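Staphylococcus aureus CymR (Staphylococcus aureus, PDB 3T8R) is a dimeric, thiol-based oxidation-sensing transcriptional regulator of stress resistance and the oxidative response, probably binding DNA through its Rrf2-type helix-turn-helix domain. Local coordinates at residues K32-A35 with E36-L40; R115-L118 with D119-L123; L106-R109 with M110-V114; E97-P100 with P101-Q105. All coordinates share one frame; numbering follows the deposited sequence.

Contact 1: residues K32-A35 with E36-L40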
ATOM      1  N   LYS A  32      29.760   6.990   5.677  1.00 32.85           N
ATOM      2  CA  LYS A  32      30.384   5.673   5.658  1.00 36.92           C
ATOM      3  C   LYS A  32      29.765   4.737   6.695  1.00 31.94           C
ATOM      4  O   LYS A  32      29.464   3.583   6.394  1.00 33.25           O
ATOM      5  CB  LYS A  32      31.890   5.790   5.876  1.00 37.69           C
ATOM      6  CG  LYS A  32      32.610   4.458   5.955  1.00 42.96           C
ATOM      7  CD  LYS A  32      34.109   4.631   5.752  1.00 44.75           C
ATOM      8  CE  LYS A  32      34.643   5.785   6.575  1.00 46.20           C
ATOM      9  NZ  LYS A  32      36.112   5.970   6.395  1.00 55.53           N
ATOM     10  N   SER A  33      29.561   5.237   7.909  1.00 35.05           N
ATOM     11  CA  SER A  33      29.020   4.393   8.971  1.00 34.87           C
ATOM     12  C   SER A  33      27.542   4.025   8.732  1.00 34.20           C
ATOM     13  O   SER A  33      27.142   2.898   8.966  1.00 32.57           O
ATOM     14  CB  SER A  33      29.240   5.017  10.353  1.00 38.33           C
ATOM     15  OG  SER A  33      28.196   5.907  10.700  1.00 42.47           O
ATOM     16  N   ILE A  34      26.748   4.968   8.235  1.00 30.47           N
ATOM     17  CA  ILE A  34      25.346   4.687   7.925  1.00 30.97           C
ATOM     18  C   ILE A  34      25.203   3.658   6.806  1.00 30.23           C
ATOM     19  O   ILE A  34      24.398   2.726   6.907  1.00 32.66           O
ATOM     20  CB  ILE A  34      24.576   5.977   7.551  1.00 33.05           C
ATOM     21  CG1 ILE A  34      24.549   6.931   8.741  1.00 34.43           C
ATOM     22  CG2 ILE A  34      23.148   5.644   7.128  1.00 34.02           C
ATOM     23  CD1 ILE A  34      24.280   8.375   8.373  1.00 34.04           C
ATOM     24  N   ALA A  35      25.985   3.818   5.741  1.00 28.91           N
ATOM     25  CA  ALA A  35      25.949   2.885   4.622  1.00 28.79           C
ATOM     26  C   ALA A  35      26.308   1.485   5.099  1.00 29.49           C
ATOM     27  O   ALA A  35      25.638   0.508   4.768  1.00 29.63           O
ATOM     28  CB  ALA A  35      26.902   3.330   3.513  1.00 31.16           C
ATOM     29  N   GLU A  36      27.379   1.399   5.878  1.00 31.28           N
ATOM     30  CA  GLU A  36      27.816   0.122   6.408  1.00 35.14           C
ATOM     31  C   GLU A  36      26.741  -0.469   7.302  1.00 34.77           C
ATOM     32  O   GLU A  36      26.397  -1.636   7.159  1.00 35.75           O
ATOM     33  CB  GLU A  36      29.152   0.264   7.143  1.00 35.80           C
ATOM     34  CG  GLU A  36      30.342   0.185   6.195  1.00 45.29           C
ATOM     35  CD  GLU A  36      31.639   0.699   6.793  1.00 45.23           C
ATOM     36  OE1 GLU A  36      31.638   1.143   7.962  1.00 48.11           O
ATOM     37  OE2 GLU A  36      32.662   0.662   6.080  1.00 48.58           O
ATOM     38  N   GLU A  37      26.196   0.352   8.195  1.00 37.02           N
ATOM     39  CA  GLU A  37      25.158  -0.106   9.123  1.00 36.26           C
ATOM     40  C   GLU A  37      23.926  -0.677   8.420  1.00 37.09           C
ATOM     41  O   GLU A  37      23.226  -1.520   8.982  1.00 43.34           O
ATOM     42  CB  GLU A  37      24.730   1.022  10.062  1.00 39.02           C
ATOM     43  CG  GLU A  37      25.782   1.433  11.074  1.00 44.60           C
ATOM     44  CD  GLU A  37      25.245   2.444  12.064  1.00 50.00           C
ATOM     45  OE1 GLU A  37      24.046   2.789  11.962  1.00 53.03           O
ATOM     46  OE2 GLU A  37      26.015   2.889  12.942  1.00 51.14           O
ATOM     47  N   ASN A  38      23.666  -0.222   7.197  1.00 33.22           N
ATOM     48  CA  ASN A  38      22.441  -0.591   6.477  1.00 32.00           C
ATOM     49  C   ASN A  38      22.637  -1.367   5.176  1.00 29.34           C
ATOM     50  O   ASN A  38      21.702  -1.547   4.390  1.00 28.83           O
ATOM     51  CB  ASN A  38      21.604   0.658   6.230  1.00 33.44           C
ATOM     52  CG  ASN A  38      21.121   1.274   7.516  1.00 34.82           C
ATOM     53  OD1 ASN A  38      21.660   2.271   7.985  1.00 32.17           O
ATOM     54  ND2 ASN A  38      20.114   0.656   8.115  1.00 36.39           N
ATOM     55  N   ASN A  39      23.855  -1.843   4.965  1.00 29.71           N
ATOM     56  CA  ASN A  39      24.170  -2.651   3.803  1.00 27.39           C
ATOM     57  C   ASN A  39      23.857  -1.959   2.484  1.00 26.38           C
ATOM     58  O   ASN A  39      23.237  -2.539   1.606  1.00 26.26           O
ATOM     59  CB  ASN A  39      23.421  -3.983   3.863  1.00 30.62           C
ATOM     60  CG  ASN A  39      24.099  -5.056   3.057  1.00 31.12           C
ATOM     61  OD1 ASN A  39      25.296  -4.968   2.784  1.00 32.03           O
ATOM     62  ND2 ASN A  39      23.347  -6.088   2.681  1.00 32.72           N
ATOM     63  N   LEU A  40      24.294  -0.711   2.354  1.00 24.49           N
ATOM     64  CA  LEU A  40      24.093   0.057   1.134  1.00 22.87           C
ATOM     65  C   LEU A  40      25.459   0.558   0.696  1.00 22.36           C
ATOM     66  O   LEU A  40      26.327   0.772   1.530  1.00 25.71           O
ATOM     67  CB  LEU A  40      23.266   1.303   1.440  1.00 25.89           C
ATOM     68  CG  LEU A  40      21.917   1.178   2.125  1.00 34.40           C
ATOM     69  CD1 LEU A  40      21.427   2.557   2.550  1.00 30.44           C
ATOM     70  CD2 LEU A  40      20.960   0.521   1.178  1.00 31.97           C
TER
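K32 sends CG out opposite its backbone N (chi1 176°), while E36 keeps its CG beside its own N (chi1 -85°); the two long side chains, one helical turn apart, therefore run side by side and point the same way. Their meeting is between aliphatic chain and carboxylate: K32 CG lies 3.8 Å from E36 OE2. A bend at chi3 of K32 then carries the ammonium group off, and K32 NZ stays 6.3 Å from E36 OE2, too far for a salt bridge, so any attraction between the charges is probably modest on this exposed face. E37 leans on the preceding turn through its CG, 2.9 Å from S33 O, its chain extended beyond. That same oxygen receives the backbone N of E37, while E36 N bonds to K32 O.

This is the last stretch of helix 31-37 in the helix-turn-helix domain, and it ends in a Schellman motif. N39, with positive phi, is the C-prime residue; it turns the chain so that L40 N reaches back to A35 O in a straight bond of 3.0 Å (175° at the hydrogen), joined by a weak link from N39 N to E36 O. A35 O also accepts N38 N at 3.2 Å, from the opposite face of its carbonyl plane and well above it. The two donors thus hold the A35 carbonyl from both faces. I34 packs on L45 of helix 42-54 and on L16 of helix 8-21, while L40 touches Y12 of helix 8-21.

Contact 2: residues R115-L118 with D119-L123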
ATOM      1  N   ARG A 115      -1.493   7.430   3.862  1.00 25.88           N
ATOM      2  CA  ARG A 115      -0.977   8.789   3.974  1.00 25.02           C
ATOM      3  C   ARG A 115      -1.159   9.307   5.393  1.00 26.13           C
ATOM      4  O   ARG A 115      -0.239   9.891   5.967  1.00 26.70           O
ATOM      5  CB  ARG A 115      -1.675   9.710   2.975  1.00 26.74           C
ATOM      6  CG  ARG A 115      -1.234  11.163   3.087  1.00 38.30           C
ATOM      7  CD  ARG A 115      -2.365  12.108   2.715  1.00 41.13           C
ATOM      8  NE  ARG A 115      -2.524  12.236   1.270  1.00 51.67           N
ATOM      9  CZ  ARG A 115      -3.700  12.327   0.657  1.00 50.18           C
ATOM     10  NH1 ARG A 115      -4.819  12.297   1.372  1.00 47.74           N
ATOM     11  NH2 ARG A 115      -3.752  12.445  -0.666  1.00 44.83           N
ATOM     12  N   ASP A 116      -2.341   9.088   5.962  1.00 27.71           N
ATOM     13  CA  ASP A 116      -2.622   9.475   7.346  1.00 30.45           C
ATOM     14  C   ASP A 116      -1.618   8.905   8.351  1.00 30.97           C
ATOM     15  O   ASP A 116      -1.125   9.626   9.217  1.00 30.41           O
ATOM     16  CB  ASP A 116      -4.045   9.067   7.746  1.00 31.30           C
ATOM     17  CG  ASP A 116      -4.357   9.387   9.193  1.00 44.47           C
ATOM     18  OD1 ASP A 116      -4.563  10.582   9.503  1.00 53.39           O
ATOM     19  OD2 ASP A 116      -4.402   8.447  10.024  1.00 47.63           O
ATOM     20  N   VAL A 117      -1.323   7.614   8.251  1.00 24.59           N
ATOM     21  CA  VAL A 117      -0.343   7.005   9.144  1.00 24.37           C
ATOM     22  C   VAL A 117       1.008   7.704   8.989  1.00 25.38           C
ATOM     23  O   VAL A 117       1.648   8.066   9.969  1.00 25.93           O
ATOM     24  CB  VAL A 117      -0.199   5.479   8.898  1.00 27.21           C
ATOM     25  CG1 VAL A 117       0.971   4.911   9.690  1.00 26.67           C
ATOM     26  CG2 VAL A 117      -1.480   4.764   9.283  1.00 26.64           C
ATOM     27  N   LEU A 118       1.427   7.892   7.749  1.00 21.72           N
ATOM     28  CA  LEU A 118       2.738   8.472   7.463  1.00 22.42           C
ATOM     29  C   LEU A 118       2.841   9.923   7.900  1.00 26.05           C
ATOM     30  O   LEU A 118       3.869  10.340   8.435  1.00 23.87           O
ATOM     31  CB  LEU A 118       3.037   8.354   5.972  1.00 23.83           C
ATOM     32  CG  LEU A 118       3.567   6.993   5.552  1.00 24.98           C
ATOM     33  CD1 LEU A 118       3.746   6.935   4.048  1.00 28.99           C
ATOM     34  CD2 LEU A 118       4.892   6.747   6.254  1.00 26.35           C
ATOM     35  N   ASP A 119       1.780  10.690   7.674  1.00 26.25           N
ATOM     36  CA  ASP A 119       1.803  12.124   7.991  1.00 27.80           C
ATOM     37  C   ASP A 119       1.730  12.409   9.476  1.00 30.04           C
ATOM     38  O   ASP A 119       2.213  13.442   9.939  1.00 31.54           O
ATOM     39  CB  ASP A 119       0.662  12.864   7.294  1.00 30.50           C
ATOM     40  CG  ASP A 119       0.892  13.020   5.823  1.00 34.50           C
ATOM     41  OD1 ASP A 119       1.996  12.679   5.363  1.00 33.51           O
ATOM     42  OD2 ASP A 119      -0.030  13.493   5.123  1.00 39.10           O
ATOM     43  N   ASN A 120       1.121  11.505  10.226  1.00 27.61           N
ATOM     44  CA  ASN A 120       0.948  11.713  11.652  1.00 29.38           C
ATOM     45  C   ASN A 120       1.983  10.958  12.471  1.00 27.76           C
ATOM     46  O   ASN A 120       1.834  10.788  13.686  1.00 30.66           O
ATOM     47  CB  ASN A 120      -0.471  11.337  12.076  1.00 34.72           C
ATOM     48  CG  ASN A 120      -1.529  12.177  11.375  1.00 37.28           C
ATOM     49  OD1 ASN A 120      -2.457  11.642  10.767  1.00 44.30           O
ATOM     50  ND2 ASN A 120      -1.394  13.494  11.459  1.00 39.30           N
ATOM     51  N   THR A 121       3.036  10.504  11.798  1.00 24.99           N
ATOM     52  CA  THR A 121       4.152   9.858  12.477  1.00 24.85           C
ATOM     53  C   THR A 121       5.365  10.773  12.366  1.00 22.12           C
ATOM     54  O   THR A 121       5.868  10.991  11.267  1.00 24.93           O
ATOM     55  CB  THR A 121       4.490   8.498  11.851  1.00 24.62           C
ATOM     56  OG1 THR A 121       3.369   7.616  11.992  1.00 28.92           O
ATOM     57  CG2 THR A 121       5.699   7.871  12.540  1.00 25.80           C
ATOM     58  N   THR A 122       5.827  11.337  13.481  1.00 26.78           N
ATOM     59  CA  THR A 122       7.017  12.183  13.403  1.00 22.49           C
ATOM     60  C   THR A 122       8.289  11.355  13.483  1.00 22.69           C
ATOM     61  O   THR A 122       8.293  10.224  13.962  1.00 23.10           O
ATOM     62  CB  THR A 122       7.071  13.286  14.498  1.00 24.00           C
ATOM     63  OG1 THR A 122       7.307  12.694  15.781  1.00 27.24           O
ATOM     64  CG2 THR A 122       5.782  14.104  14.525  1.00 26.94           C
ATOM     65  N   LEU A 123       9.384  11.940  13.022  1.00 21.35           N
ATOM     66  CA  LEU A 123      10.679  11.310  13.148  1.00 19.96           C
ATOM     67  C   LEU A 123      11.084  11.165  14.606  1.00 20.74           C
ATOM     68  O   LEU A 123      11.767  10.213  14.966  1.00 23.32           O
ATOM     69  CB  LEU A 123      11.728  12.142  12.400  1.00 21.56           C
ATOM     70  CG  LEU A 123      13.140  11.572  12.306  1.00 21.19           C
ATOM     71  CD1 LEU A 123      13.154  10.219  11.600  1.00 22.09           C
ATOM     72  CD2 LEU A 123      14.034  12.560  11.554  1.00 23.75           C
TER
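R115 and D119 meet at a slant, with guanidinium and carboxylate planes only 19° apart, yet it is the aliphatic part of the arginine that does the touching. R115 CG lies 3.3 Å from D119 OD2, whereas R115 NE and D119 OD2 are 4.8 Å apart. The guanidinium is instead engaged by D112 one turn earlier, and D119 OD1 forms a salt bridge with R84, so each charge has its partner elsewhere. In the backbone, D119 N bonds to R115 O at 2.8 Å, and N120 N bonds to D116 O at 3.1 Å, the final regular turn of the helix.

T121 points its CB back at the helix end. Its hydroxyl stands beside its own backbone N (chi1 -63°), which directs OG1 back to V117 O at 2.7 Å. The hydroxyl thereby takes up a carbonyl at the helix terminus, while T121 N adds a weak bond to L118 O. T121 OG1 is also bonded to R109 of the second subunit.

Here helix 101-119 gives way to the short link before helix 123-127, whose N-cap is T122. M110 of the second subunit packs on V117 and L118, while L123 rests against M17, I18 and A21 of helix 8-21.

Contact 3: residues L106-R109 with M110-V114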
ATOM      1  N   LEU A 106     -12.406   3.215  -3.598  1.00 21.87           N
ATOM      2  CA  LEU A 106     -11.854   2.327  -2.579  1.00 20.36           C
ATOM      3  C   LEU A 106     -10.332   2.449  -2.505  1.00 23.39           C
ATOM      4  O   LEU A 106      -9.766   2.576  -1.420  1.00 24.08           O
ATOM      5  CB  LEU A 106     -12.243   0.876  -2.869  1.00 22.29           C
ATOM      6  CG  LEU A 106     -11.675  -0.147  -1.882  1.00 24.38           C
ATOM      7  CD1 LEU A 106     -12.161   0.138  -0.475  1.00 23.65           C
ATOM      8  CD2 LEU A 106     -12.077  -1.553  -2.325  1.00 23.64           C
ATOM      9  N   TRP A 107      -9.666   2.422  -3.657  1.00 23.74           N
ATOM     10  CA  TRP A 107      -8.209   2.560  -3.678  1.00 23.67           C
ATOM     11  C   TRP A 107      -7.786   3.914  -3.129  1.00 25.48           C
ATOM     12  O   TRP A 107      -6.756   4.029  -2.461  1.00 25.06           O
ATOM     13  CB  TRP A 107      -7.631   2.403  -5.089  1.00 25.24           C
ATOM     14  CG  TRP A 107      -8.039   1.206  -5.851  1.00 30.03           C
ATOM     15  CD1 TRP A 107      -8.386   1.164  -7.172  1.00 33.18           C
ATOM     16  CD2 TRP A 107      -8.137  -0.137  -5.369  1.00 30.19           C
ATOM     17  NE1 TRP A 107      -8.700  -0.118  -7.538  1.00 32.82           N
ATOM     18  CE2 TRP A 107      -8.552  -0.938  -6.452  1.00 34.00           C
ATOM     19  CE3 TRP A 107      -7.916  -0.742  -4.131  1.00 30.27           C
ATOM     20  CZ2 TRP A 107      -8.758  -2.308  -6.329  1.00 35.54           C
ATOM     21  CZ3 TRP A 107      -8.118  -2.105  -4.011  1.00 34.45           C
ATOM     22  CH2 TRP A 107      -8.535  -2.871  -5.102  1.00 35.96           C
ATOM     23  N   ILE A 108      -8.571   4.944  -3.420  1.00 24.65           N
ATOM     24  CA  ILE A 108      -8.263   6.275  -2.905  1.00 24.81           C
ATOM     25  C   ILE A 108      -8.353   6.254  -1.388  1.00 25.34           C
ATOM     26  O   ILE A 108      -7.521   6.856  -0.695  1.00 25.07           O
ATOM     27  CB  ILE A 108      -9.228   7.353  -3.449  1.00 25.74           C
ATOM     28  CG1 ILE A 108      -9.057   7.519  -4.961  1.00 28.22           C
ATOM     29  CG2 ILE A 108      -9.013   8.680  -2.732  1.00 25.52           C
ATOM     30  CD1 ILE A 108      -7.660   7.761  -5.397  1.00 30.49           C
ATOM     31  N   ARG A 109      -9.373   5.571  -0.871  1.00 21.95           N
ATOM     32  CA  ARG A 109      -9.559   5.453   0.573  1.00 22.25           C
ATOM     33  C   ARG A 109      -8.375   4.744   1.221  1.00 23.78           C
ATOM     34  O   ARG A 109      -7.918   5.137   2.295  1.00 25.87           O
ATOM     35  CB  ARG A 109     -10.863   4.722   0.909  1.00 26.88           C
ATOM     36  CG  ARG A 109     -12.049   5.638   1.169  1.00 36.04           C
ATOM     37  CD  ARG A 109     -13.247   4.853   1.749  1.00 37.70           C
ATOM     38  NE  ARG A 109     -13.884   4.012   0.735  1.00 37.16           N
ATOM     39  CZ  ARG A 109     -14.513   2.866   0.982  1.00 41.73           C
ATOM     40  NH1 ARG A 109     -14.608   2.399   2.222  1.00 39.70           N
ATOM     41  NH2 ARG A 109     -15.050   2.183  -0.017  1.00 41.06           N
ATOM     42  N   MET A 110      -7.884   3.699   0.573  1.00 21.36           N
ATOM     43  CA  MET A 110      -6.728   2.968   1.078  1.00 22.03           C
ATOM     44  C   MET A 110      -5.494   3.863   1.085  1.00 23.59           C
ATOM     45  O   MET A 110      -4.813   3.974   2.091  1.00 20.93           O
ATOM     46  CB  MET A 110      -6.493   1.712   0.248  1.00 23.27           C
ATOM     47  CG  MET A 110      -7.599   0.684   0.434  1.00 26.11           C
ATOM     48  SD  MET A 110      -7.587  -0.606  -0.822  1.00 35.51           S
ATOM     49  CE  MET A 110      -5.821  -0.907  -0.938  1.00 36.36           C
ATOM     50  N   ARG A 111      -5.226   4.497  -0.052  1.00 23.47           N
ATOM     51  CA  ARG A 111      -4.121   5.452  -0.175  1.00 24.10           C
ATOM     52  C   ARG A 111      -4.151   6.495   0.928  1.00 25.88           C
ATOM     53  O   ARG A 111      -3.135   6.747   1.594  1.00 24.65           O
ATOM     54  CB  ARG A 111      -4.200   6.146  -1.536  1.00 26.49           C
ATOM     55  CG  ARG A 111      -3.111   7.176  -1.766  1.00 30.61           C
ATOM     56  CD  ARG A 111      -3.471   8.089  -2.928  1.00 34.54           C
ATOM     57  NE  ARG A 111      -4.478   9.077  -2.557  1.00 35.37           N
ATOM     58  CZ  ARG A 111      -5.059   9.908  -3.419  1.00 37.11           C
ATOM     59  NH1 ARG A 111      -4.748   9.849  -4.707  1.00 33.46           N
ATOM     60  NH2 ARG A 111      -5.959  10.786  -3.000  1.00 35.74           N
ATOM     61  N   ASP A 112      -5.317   7.104   1.127  1.00 24.97           N
ATOM     62  CA  ASP A 112      -5.494   8.113   2.163  1.00 25.10           C
ATOM     63  C   ASP A 112      -5.244   7.565   3.569  1.00 26.96           C
ATOM     64  O   ASP A 112      -4.735   8.278   4.423  1.00 25.26           O
ATOM     65  CB  ASP A 112      -6.891   8.748   2.088  1.00 26.98           C
ATOM     66  CG  ASP A 112      -7.044   9.705   0.913  1.00 31.23           C
ATOM     67  OD1 ASP A 112      -6.108   9.839   0.099  1.00 35.75           O
ATOM     68  OD2 ASP A 112      -8.120  10.327   0.804  1.00 43.88           O
ATOM     69  N   ALA A 113      -5.604   6.310   3.824  1.00 25.09           N
ATOM     70  CA  ALA A 113      -5.328   5.730   5.136  1.00 25.00           C
ATOM     71  C   ALA A 113      -3.822   5.601   5.377  1.00 23.61           C
ATOM     72  O   ALA A 113      -3.341   5.830   6.482  1.00 23.17           O
ATOM     73  CB  ALA A 113      -5.994   4.377   5.266  1.00 25.71           C
ATOM     74  N   VAL A 114      -3.092   5.202   4.342  1.00 21.34           N
ATOM     75  CA  VAL A 114      -1.640   5.089   4.444  1.00 22.54           C
ATOM     76  C   VAL A 114      -1.036   6.470   4.655  1.00 25.32           C
ATOM     77  O   VAL A 114      -0.169   6.672   5.516  1.00 24.18           O
ATOM     78  CB  VAL A 114      -1.038   4.431   3.183  1.00 25.08           C
ATOM     79  CG1 VAL A 114       0.487   4.545   3.190  1.00 31.40           C
ATOM     80  CG2 VAL A 114      -1.492   2.961   3.085  1.00 26.50           C
TER
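W107 and M110 form a Met-aromatic contact within the long helix 101-119, which pairs with its counterpart in the CymR dimer. The thioether comes at the rim of the indole, not over a face: M110 SD is 4.6 Å from the centroid of the six-membered ring and 83° off its normal. Packing is close there, with M110 SD 3.3 Å from W107 CE3. Both side chains start out beside their own backbone N, which lays them alongside one another in the same direction. L106 backs the sulfur from the preceding turn through CG. This is the side that the partner molecule covers: V114 of the second subunit packs on M110, and R11 of the second subunit on W107, whose NE1 is bonded to E99.

The other side of the helix is looser and more polar. I108 lies alongside R111, its CD1 3.6 Å from R111 NH1 and over one face of the guanidinium, offset toward the rim. R111 is exposed, and its rotation is fixed by D112, gripped side-on through NE and NH2, with I108 against one face. D112 OD1 also makes a salt bridge to R115, and such a gathering of positive charge would probably favour the ionised aspartate. R111 NE and R111 NH2 both reach D112 OD1 at 3.2 Å, with that oxygen only 5° out of the guanidinium plane.

Contact 4: residues E97-P100 with P101-Q105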
ATOM      1  N   GLU A  97      -8.818   1.741 -16.695  1.00 42.03           N
ATOM      2  CA  GLU A  97      -9.987   2.484 -17.147  1.00 48.58           C
ATOM      3  C   GLU A  97     -11.329   1.761 -16.976  1.00 44.23           C
ATOM      4  O   GLU A  97     -12.369   2.410 -16.849  1.00 45.31           O
ATOM      5  CB  GLU A  97      -9.792   2.969 -18.586  1.00 47.85           C
ATOM      6  CG  GLU A  97      -9.075   4.310 -18.681  1.00 51.77           C
ATOM      7  CD  GLU A  97      -7.806   4.370 -17.841  1.00 55.38           C
ATOM      8  OE1 GLU A  97      -6.733   3.982 -18.357  1.00 58.26           O
ATOM      9  OE2 GLU A  97      -7.880   4.807 -16.668  1.00 49.54           O
ATOM     10  N   SER A  98     -11.315   0.431 -16.955  1.00 41.44           N
ATOM     11  CA  SER A  98     -12.559  -0.324 -16.819  1.00 43.71           C
ATOM     12  C   SER A  98     -13.090  -0.387 -15.381  1.00 36.67           C
ATOM     13  O   SER A  98     -14.265  -0.677 -15.167  1.00 42.46           O
ATOM     14  CB  SER A  98     -12.419  -1.738 -17.410  1.00 40.37           C
ATOM     15  OG  SER A  98     -11.280  -2.419 -16.899  1.00 42.93           O
ATOM     16  N   GLU A  99     -12.232  -0.112 -14.401  1.00 37.57           N
ATOM     17  CA  GLU A  99     -12.634  -0.203 -12.998  1.00 32.99           C
ATOM     18  C   GLU A  99     -13.821   0.684 -12.680  1.00 33.66           C
ATOM     19  O   GLU A  99     -13.828   1.865 -13.012  1.00 32.10           O
ATOM     20  CB  GLU A  99     -11.479   0.146 -12.059  1.00 33.71           C
ATOM     21  CG  GLU A  99     -10.539  -1.007 -11.802  1.00 35.98           C
ATOM     22  CD  GLU A  99      -9.542  -0.705 -10.713  1.00 37.37           C
ATOM     23  OE1 GLU A  99      -9.033  -1.664 -10.100  1.00 41.26           O
ATOM     24  OE2 GLU A  99      -9.266   0.492 -10.471  1.00 35.70           O
ATOM     25  N   PRO A 100     -14.836   0.112 -12.022  1.00 29.82           N
ATOM     26  CA  PRO A 100     -15.993   0.913 -11.625  1.00 31.11           C
ATOM     27  C   PRO A 100     -15.587   2.024 -10.661  1.00 26.54           C
ATOM     28  O   PRO A 100     -14.612   1.879  -9.915  1.00 24.82           O
ATOM     29  CB  PRO A 100     -16.917  -0.103 -10.943  1.00 32.66           C
ATOM     30  CG  PRO A 100     -16.059  -1.275 -10.618  1.00 34.20           C
ATOM     31  CD  PRO A 100     -14.978  -1.307 -11.656  1.00 33.05           C
ATOM     32  N   PRO A 101     -16.317   3.143 -10.687  1.00 28.85           N
ATOM     33  CA  PRO A 101     -16.049   4.285  -9.816  1.00 27.87           C
ATOM     34  C   PRO A 101     -15.952   3.924  -8.328  1.00 25.66           C
ATOM     35  O   PRO A 101     -15.095   4.479  -7.640  1.00 25.48           O
ATOM     36  CB  PRO A 101     -17.244   5.203 -10.087  1.00 29.24           C
ATOM     37  CG  PRO A 101     -17.533   4.957 -11.520  1.00 29.92           C
ATOM     38  CD  PRO A 101     -17.379   3.451 -11.663  1.00 31.32           C
ATOM     39  N   ALA A 102     -16.795   3.025  -7.831  1.00 24.05           N
ATOM     40  CA  ALA A 102     -16.690   2.640  -6.430  1.00 24.94           C
ATOM     41  C   ALA A 102     -15.336   2.008  -6.106  1.00 20.73           C
ATOM     42  O   ALA A 102     -14.786   2.216  -5.022  1.00 21.05           O
ATOM     43  CB  ALA A 102     -17.833   1.686  -6.042  1.00 26.31           C
ATOM     44  N   GLN A 103     -14.816   1.210  -7.030  1.00 21.21           N
ATOM     45  CA  GLN A 103     -13.531   0.552  -6.801  1.00 21.90           C
ATOM     46  C   GLN A 103     -12.380   1.549  -6.860  1.00 22.72           C
ATOM     47  O   GLN A 103     -11.448   1.487  -6.059  1.00 20.31           O
ATOM     48  CB  GLN A 103     -13.315  -0.574  -7.804  1.00 23.01           C
ATOM     49  CG  GLN A 103     -12.043  -1.367  -7.591  1.00 24.83           C
ATOM     50  CD  GLN A 103     -12.065  -2.681  -8.337  1.00 28.17           C
ATOM     51  OE1 GLN A 103     -13.129  -3.170  -8.713  1.00 29.67           O
ATOM     52  NE2 GLN A 103     -10.895  -3.274  -8.535  1.00 29.59           N
ATOM     53  N   LYS A 104     -12.445   2.473  -7.811  1.00 23.01           N
ATOM     54  CA  LYS A 104     -11.453   3.547  -7.850  1.00 21.09           C
ATOM     55  C   LYS A 104     -11.445   4.323  -6.535  1.00 23.56           C
ATOM     56  O   LYS A 104     -10.385   4.663  -6.021  1.00 24.34           O
ATOM     57  CB  LYS A 104     -11.694   4.494  -9.032  1.00 25.03           C
ATOM     58  CG  LYS A 104     -11.282   3.928 -10.381  1.00 33.30           C
ATOM     59  CD  LYS A 104     -11.621   4.906 -11.494  1.00 36.67           C
ATOM     60  CE  LYS A 104     -11.491   4.268 -12.874  1.00 37.12           C
ATOM     61  NZ  LYS A 104     -10.096   4.346 -13.398  1.00 46.96           N
ATOM     62  N   GLN A 105     -12.624   4.606  -5.983  1.00 19.84           N
ATOM     63  CA  GLN A 105     -12.696   5.341  -4.731  1.00 21.10           C
ATOM     64  C   GLN A 105     -12.164   4.519  -3.560  1.00 22.25           C
ATOM     65  O   GLN A 105     -11.541   5.053  -2.641  1.00 22.31           O
ATOM     66  CB  GLN A 105     -14.114   5.843  -4.460  1.00 20.27           C
ATOM     67  CG  GLN A 105     -14.268   6.618  -3.156  1.00 22.94           C
ATOM     68  CD  GLN A 105     -13.326   7.818  -3.079  1.00 30.54           C
ATOM     69  OE1 GLN A 105     -12.795   8.268  -4.097  1.00 30.03           O
ATOM     70  NE2 GLN A 105     -13.115   8.336  -1.872  1.00 33.90           N
TER
HETATM   71  O   HOH W   1      -8.169   2.722 -11.861  1.00 37.32           O
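From E99 to P100 the backbone is extended, then turns helical at P101, so P100 is the N-cap residue of helix 101-119. P100 O opens the helical bonding: K104 N reaches it at 3.1 Å, and Q103 N adds a weak bond at 3.0 Å.

Three side chains draw the incoming loop onto this first turn. K104 runs back along the loop with its chain extended as far as CE, which lies 3.4 Å from E99 O; a bend at chi4 (-86°) then swings NZ toward I96 O, to which it bonds. The ammonium group also faces E97 OE2 in a long salt bridge, K104 NZ to E97 OE2 being 4.0 Å. One water spans the gap to the other acid, accepting from K104 NZ at 3.0 Å and donating to E99 OE2 at 2.8 Å. E99 crosses Q103 at about a right angle, its carboxylate and the amide 51° apart in plane; E99 OE1 lies 2.9 Å from Q103 NE2, while the strongest partner of that carboxylate is R11 of the second subunit.

The helix start is thus docked on the partner molecule: Q103 bonds to T15 and to the backbone of R11, both of the second subunit's helix 8-21, and A102 packs on Y129 of the second subunit.

Overall arrangement
From the N terminus, contact 1 comes first, closing the end of helix 31-37 beside helices 8-21 and 42-54 of the helix-turn-helix domain. The other three follow in series along helix 101-119: contact 4 at its start, contact 3 in its middle and contact 2 at its end, where the chain turns toward helix 123-127. None nests within or crosses another, since each is local. Contact 3 adjoins contact 2 in sequence and touches contact 4 through W107 and E99. Contacts 1 and 4 are about 43 Å apart between centres, on opposite sides of the chain's centre, yet all four reach the second subunit, to which the long helix carries residues far from its own domain.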